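Local coordinates for protein cellobiose 2-epimerase (Spirochaeta thermophila DSM 6192, PDB 5ZIG) that probably catalyses the reversible epimerization of cellobiose to beta-D-glucosyl-(1->4)-D-mannose, at residues 37-41 with 85-89; 99-104 with 116-122. All coordinates share one frame; numbering follows the deposited sequence. Where two conformers were deposited one is given.

Contact 1 (37-41 with 85-89); sequences IHGGF and NAYRF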
loop_
_atom_site.group_PDB
_atom_site.type_symbol
_atom_site.label_atom_id
_atom_site.label_comp_id
_atom_site.label_asym_id
_atom_site.label_seq_id
_atom_site.Cartn_x
_atom_site.Cartn_y
_atom_site.Cartn_z
ATOM N N ILE A 37 11.255 17.034 18.853
ATOM C CA ILE A 37 10.645 17.386 20.128
ATOM C C ILE A 37 9.691 16.300 20.588
ATOM O O ILE A 37 9.812 15.782 21.699
ATOM C CB ILE A 37 9.929 18.745 20.015
ATOM C CG1 ILE A 37 10.919 19.820 19.584
ATOM C CG2 ILE A 37 9.206 19.104 21.354
ATOM C CD1 ILE A 37 10.267 21.123 19.263
ATOM N N HIS A 38 8.769 15.913 19.713
ATOM C CA HIS A 38 7.709 14.984 20.052
ATOM C C HIS A 38 7.980 13.564 19.589
ATOM O O HIS A 38 7.344 12.644 20.099
ATOM C CB HIS A 38 6.401 15.476 19.427
ATOM C CG HIS A 38 6.019 16.857 19.852
ATOM N ND1 HIS A 38 5.781 17.202 21.168
ATOM C CD2 HIS A 38 6.005 18.020 19.148
ATOM C CE1 HIS A 38 5.522 18.496 21.236
ATOM N NE2 HIS A 38 5.670 19.019 20.028
ATOM N N GLY A 39 8.898 13.355 18.638
ATOM C CA GLY A 39 9.082 12.036 18.067
ATOM C C GLY A 39 8.153 11.780 16.900
ATOM O O GLY A 39 7.272 12.577 16.564
ATOM N N GLY A 40 8.348 10.620 16.271
ATOM C CA GLY A 40 7.628 10.392 15.026
ATOM C C GLY A 40 8.116 11.355 13.935
ATOM O O GLY A 40 9.174 11.974 14.034
ATOM N N PHE A 41 7.292 11.487 12.899
ATOM C CA PHE A 41 7.563 12.313 11.735
ATOM C C PHE A 41 6.494 13.393 11.596
ATOM O O PHE A 41 5.346 13.209 12.029
ATOM C CB PHE A 41 7.587 11.481 10.436
ATOM C CG PHE A 41 8.727 10.496 10.348
ATOM C CD1 PHE A 41 8.856 9.470 11.268
ATOM C CD2 PHE A 41 9.684 10.618 9.336
ATOM C CE1 PHE A 41 9.902 8.571 11.185
ATOM C CE2 PHE A 41 10.735 9.726 9.251
ATOM C CZ PHE A 41 10.842 8.697 10.174
ATOM N N ASN A 85 12.384 5.386 15.848
ATOM C CA ASN A 85 11.637 6.610 16.114
ATOM C C ASN A 85 10.177 6.426 15.751
ATOM O O ASN A 85 9.280 6.770 16.528
ATOM C CB ASN A 85 12.229 7.795 15.345
ATOM C CG ASN A 85 11.383 9.057 15.485
ATOM O OD1 ASN A 85 10.761 9.293 16.529
ATOM N ND2 ASN A 85 11.347 9.867 14.440
ATOM N N ALA A 86 9.915 5.898 14.556
ATOM C CA ALA A 86 8.531 5.684 14.166
ATOM C C ALA A 86 7.865 4.651 15.060
ATOM O O ALA A 86 6.661 4.745 15.332
ATOM C CB ALA A 86 8.457 5.262 12.703
ATOM N N TYR A 87 8.632 3.687 15.555
ATOM C CA TYR A 87 8.042 2.640 16.385
ATOM C C TYR A 87 7.622 3.192 17.747
ATOM O O TYR A 87 6.490 2.976 18.186
ATOM C CB TYR A 87 9.027 1.487 16.545
ATOM C CG TYR A 87 8.583 0.405 17.509
ATOM C CD1 TYR A 87 7.576 -0.492 17.174
ATOM C CD2 TYR A 87 9.180 0.288 18.752
ATOM C CE1 TYR A 87 7.192 -1.470 18.042
ATOM C CE2 TYR A 87 8.792 -0.681 19.642
ATOM C CZ TYR A 87 7.801 -1.559 19.283
ATOM O OH TYR A 87 7.427 -2.528 20.179
ATOM N N ARG A 88 8.531 3.904 18.423
ATOM C CA ARG A 88 8.223 4.481 19.729
ATOM C C ARG A 88 6.999 5.388 19.663
ATOM O O ARG A 88 6.152 5.367 20.566
ATOM C CB ARG A 88 9.431 5.258 20.257
ATOM C CG ARG A 88 10.641 4.393 20.582
ATOM C CD ARG A 88 11.752 5.215 21.234
ATOM N NE ARG A 88 12.251 6.259 20.341
ATOM C CZ ARG A 88 13.331 6.134 19.575
ATOM N NH1 ARG A 88 14.029 5.011 19.593
ATOM N NH2 ARG A 88 13.711 7.130 18.789
ATOM N N PHE A 89 6.888 6.194 18.601
ATOM C CA PHE A 89 5.729 7.069 18.453
ATOM C C PHE A 89 4.468 6.276 18.161
ATOM O O PHE A 89 3.379 6.640 18.626
ATOM C CB PHE A 89 5.954 8.102 17.351
ATOM C CG PHE A 89 4.983 9.255 17.410
ATOM C CD1 PHE A 89 5.150 10.275 18.338
ATOM C CD2 PHE A 89 3.895 9.307 16.552
ATOM C CE1 PHE A 89 4.240 11.343 18.412
ATOM C CE2 PHE A 89 2.984 10.358 16.610
ATOM C CZ PHE A 89 3.153 11.381 17.555
#
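Asn85 grips the backbone of Gly40 with both ends of its carboxamide. Its OD1 accepts the amide hydrogen of Gly40 N at 2.8 Å, a somewhat bent bond (N-H...O 142°) whose donor sits tilted from the carbonyl plane of the side chain. Its ND2 donates to Gly40 O at 3.1 Å, coming in from above the plane of that peptide carbonyl and not along a lone pair. With CG anti to the backbone N (chi1 174°), the amide leaves helix 77-94 toward the loop 37-41, and the two bonds fix its rotation; Gln34 takes a further hydrogen bond from ND2. This is the tight part of the contact. Gly40 passes so close to Phe89 that its CA lies 3.7 Å from Phe89 CG, and a beta carbon on Gly40 would run into the ring, while its positive phi also favours glycine. Gly39 O rests over one face of the Phe89 ring, 3.6 Å from CD1, and reaches Lys55 by a hydrogen bond. The contact thus fastens the loop between helix 7-31 and strand 44-45 to helix 77-94, one of the many helices, paired in hairpins, of this (alpha/alpha)-barrel family. After Gly40, the Phe41 side chain brings CE1 to 3.9 Å from Ala86 CB and 3.8 Å from Asn85 ND2, its ring plane only 20° from that of the Asn85 amide, and the same ring stacks on His63. Toward Ile37 the fit loosens. His38 meets the helix through its carbonyl, with O 3.7 Å from Phe89 CD1 near the plane of the ring, while its imidazole leads away, partly exposed, with CG2 of the exposed Ile37 over one of its faces.

Contact 2 (99-104 with 116-122); sequences HRGFFW and VKKLYGN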
loop_
_atom_site.group_PDB
_atom_site.type_symbol
_atom_site.label_atom_id
_atom_site.label_comp_id
_atom_site.label_asym_id
_atom_site.label_seq_id
_atom_site.Cartn_x
_atom_site.Cartn_y
_atom_site.Cartn_z
ATOM N N HIS A 99 -8.060 0.507 25.491
ATOM C CA HIS A 99 -8.922 -0.380 24.714
ATOM C C HIS A 99 -8.177 -1.145 23.629
ATOM O O HIS A 99 -8.813 -1.871 22.860
ATOM C CB HIS A 99 -10.070 0.420 24.087
ATOM C CG HIS A 99 -10.790 1.309 25.063
ATOM N ND1 HIS A 99 -11.794 0.847 25.896
ATOM C CD2 HIS A 99 -10.644 2.625 25.346
ATOM C CE1 HIS A 99 -12.231 1.841 26.649
ATOM N NE2 HIS A 99 -11.557 2.935 26.326
ATOM N N ARG A 100 -6.856 -0.977 23.542
ATOM C CA ARG A 100 -5.998 -1.640 22.555
ATOM C C ARG A 100 -6.285 -1.180 21.129
ATOM O O ARG A 100 -7.155 -0.326 20.896
ATOM C CB ARG A 100 -6.122 -3.163 22.670
ATOM C CG ARG A 100 -5.968 -3.677 24.101
ATOM C CD ARG A 100 -4.805 -2.995 24.803
ATOM N NE ARG A 100 -4.919 -3.085 26.253
ATOM C CZ ARG A 100 -4.035 -3.704 27.026
ATOM N NH1 ARG A 100 -2.971 -4.279 26.475
ATOM N NH2 ARG A 100 -4.213 -3.747 28.341
ATOM N N GLY A 101 -5.552 -1.736 20.170
ATOM C CA GLY A 101 -5.540 -1.167 18.830
ATOM C C GLY A 101 -4.903 0.219 18.838
ATOM O O GLY A 101 -4.351 0.687 19.835
ATOM N N PHE A 102 -5.015 0.890 17.697
ATOM C CA PHE A 102 -4.338 2.158 17.474
ATOM C C PHE A 102 -5.342 3.236 17.091
ATOM O O PHE A 102 -6.251 2.994 16.287
ATOM C CB PHE A 102 -3.236 2.006 16.384
ATOM C CG PHE A 102 -2.142 1.046 16.786
ATOM C CD1 PHE A 102 -2.317 -0.320 16.638
ATOM C CD2 PHE A 102 -0.988 1.502 17.379
ATOM C CE1 PHE A 102 -1.348 -1.197 17.049
ATOM C CE2 PHE A 102 -0.030 0.626 17.802
ATOM C CZ PHE A 102 -0.209 -0.729 17.628
ATOM N N PHE A 103 -5.185 4.415 17.700
ATOM C CA PHE A 103 -5.960 5.589 17.308
ATOM C C PHE A 103 -5.671 5.998 15.861
ATOM O O PHE A 103 -4.582 5.777 15.332
ATOM C CB PHE A 103 -5.634 6.780 18.216
ATOM C CG PHE A 103 -5.890 6.545 19.662
ATOM C CD1 PHE A 103 -7.168 6.263 20.115
ATOM C CD2 PHE A 103 -4.858 6.646 20.585
ATOM C CE1 PHE A 103 -7.399 6.062 21.467
ATOM C CE2 PHE A 103 -5.087 6.446 21.936
ATOM C CZ PHE A 103 -6.353 6.156 22.373
ATOM N N TRP A 104 -6.652 6.661 15.244
ATOM C CA TRP A 104 -6.542 7.127 13.864
ATOM C C TRP A 104 -5.541 8.279 13.725
ATOM O O TRP A 104 -4.769 8.327 12.756
ATOM C CB TRP A 104 -7.934 7.550 13.369
ATOM C CG TRP A 104 -7.940 8.083 11.995
ATOM C CD1 TRP A 104 -8.269 9.350 11.621
ATOM C CD2 TRP A 104 -7.668 7.361 10.792
ATOM N NE1 TRP A 104 -8.172 9.476 10.259
ATOM C CE2 TRP A 104 -7.814 8.271 9.725
ATOM C CE3 TRP A 104 -7.275 6.038 10.514
ATOM C CZ2 TRP A 104 -7.586 7.916 8.396
ATOM C CZ3 TRP A 104 -7.064 5.678 9.187
ATOM C CH2 TRP A 104 -7.211 6.633 8.137
ATOM N N VAL A 116 -11.173 7.039 16.888
ATOM C CA VAL A 116 -11.813 5.927 16.185
ATOM C C VAL A 116 -10.761 4.915 15.725
ATOM O O VAL A 116 -9.623 5.274 15.395
ATOM C CB VAL A 116 -12.645 6.475 15.007
ATOM C CG1 VAL A 116 -12.813 5.447 13.902
ATOM C CG2 VAL A 116 -14.010 6.968 15.522
ATOM N N LYS A 117 -11.140 3.622 15.749
ATOM C CA LYS A 117 -10.284 2.511 15.327
ATOM C C LYS A 117 -10.681 2.078 13.919
ATOM O O LYS A 117 -11.618 1.302 13.732
ATOM C CB LYS A 117 -10.397 1.341 16.297
ATOM C CG LYS A 117 -10.330 1.750 17.725
ATOM C CD LYS A 117 -9.027 2.519 17.988
ATOM C CE LYS A 117 -8.097 1.756 18.898
ATOM N NZ LYS A 117 -8.540 1.780 20.334
ATOM N N LYS A 118 -9.948 2.568 12.927
ATOM C CA LYS A 118 -10.173 2.145 11.553
ATOM C C LYS A 118 -9.344 0.899 11.268
ATOM O O LYS A 118 -8.133 0.881 11.511
ATOM C CB LYS A 118 -9.816 3.267 10.577
ATOM C CG LYS A 118 -10.554 4.571 10.864
ATOM C CD LYS A 118 -10.700 5.452 9.615
ATOM C CE LYS A 118 -11.299 6.822 9.945
ATOM N NZ LYS A 118 -11.796 7.514 8.718
ATOM N N LEU A 119 -10.006 -0.147 10.771
ATOM C CA LEU A 119 -9.288 -1.373 10.447
ATOM C C LEU A 119 -8.205 -1.108 9.412
ATOM O O LEU A 119 -7.111 -1.685 9.487
ATOM C CB LEU A 119 -10.263 -2.444 9.961
ATOM C CG LEU A 119 -10.891 -3.206 11.134
ATOM C CD1 LEU A 119 -11.777 -2.311 12.017
ATOM C CD2 LEU A 119 -11.644 -4.392 10.620
ATOM N N TYR A 120 -8.479 -0.204 8.475
ATOM C CA TYR A 120 -7.465 0.188 7.503
ATOM C C TYR A 120 -6.173 0.566 8.195
ATOM O O TYR A 120 -5.104 0.047 7.863
ATOM C CB TYR A 120 -7.967 1.341 6.660
ATOM C CG TYR A 120 -7.022 1.717 5.548
ATOM C CD1 TYR A 120 -6.026 2.666 5.747
ATOM C CD2 TYR A 120 -7.119 1.114 4.302
ATOM C CE1 TYR A 120 -5.156 3.009 4.730
ATOM C CE2 TYR A 120 -6.253 1.461 3.271
ATOM C CZ TYR A 120 -5.276 2.410 3.492
ATOM O OH TYR A 120 -4.411 2.753 2.468
ATOM N N GLY A 121 -6.249 1.465 9.172
ATOM C CA GLY A 121 -5.043 1.876 9.873
ATOM C C GLY A 121 -4.469 0.829 10.801
ATOM O O GLY A 121 -3.250 0.688 10.919
ATOM N N ASN A 122 -5.342 0.116 11.516
ATOM C CA ASN A 122 -4.861 -0.970 12.357
ATOM C C ASN A 122 -4.214 -2.080 11.524
ATOM O O ASN A 122 -3.255 -2.719 11.987
ATOM C CB ASN A 122 -6.018 -1.495 13.213
ATOM C CG ASN A 122 -6.305 -0.589 14.409
ATOM O OD1 ASN A 122 -5.793 -0.815 15.498
ATOM N ND2 ASN A 122 -7.082 0.461 14.194
HETATM O O HOH W 1 -7.694 4.121 13.958
#
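Lys118 lays its aliphatic chain over one face of the Trp104 indole, and Trp104 is the residue with most surface covered across the contact. Extended beyond CG, the lysine brings CD to 3.6 Å from the centroid of the six-membered ring as a CH-pi contact, and NZ stays over the same face at 4.5 Å, a cation-pi pair. The indole reaches the lysine because its CG is anti to the backbone N (chi1 178°). An alanine in place of this tryptophan would probably leave the Lys118 chain without its aromatic platform and its ammonium without a pi partner. Hydrogen bonds join Phe102 to Asn122. Asn122 OD1 accepts the N-H of Phe102 at 2.9 Å (N to OD1) and lies at the edge of the Phe102 ring; its ND2 makes a straight bond to Lys118 O (176°), which also accepts from Asn122 N, and a weak one to Phe102 O. Water 1 donates to Phe102 O and to Val116 O and accepts from Lys118 N, tying loop to strand. The charged link comes from Lys117, whose bent chain passes CD within 3.3 Å of Phe102 O and sets NZ 2.6 Å from Arg100 O, almost in line with the carbonyl; Asp96 completes a salt bridge to this ammonium, and Trp172 NE1 also donates to Arg100 O. Consecutive lysines therefore play unlike parts just before helix 119-136, with Lys118 at its N-cap position: buried Lys117 has its charge met by a carboxylate and a carbonyl, whereas partly exposed Lys118 spreads its chain over an aromatic face.

Contact 1 closes before contact 2 opens, so the two follow in series along the chain. Their centres lie about 18 Å apart and their nearest atoms about 7 Å apart, without touching. Helix 77-94 connects them: its residues 85-89 belong to contact 1, and the loop leaving its C-terminal end carries residues 99-104 of contact 2, where Phe103 is hydrogen-bonded through its backbone to Leu94. Helix 57-73 serves both, touching Ala86 in the first and Phe102 and Trp104 in the second. Contact 1 holds a loop from before helix 57-73 against helix 77-94; contact 2 holds the loop following helix 77-94 to helix 119-136 and strand 117-118, an outermost strand of a small antiparallel sheet.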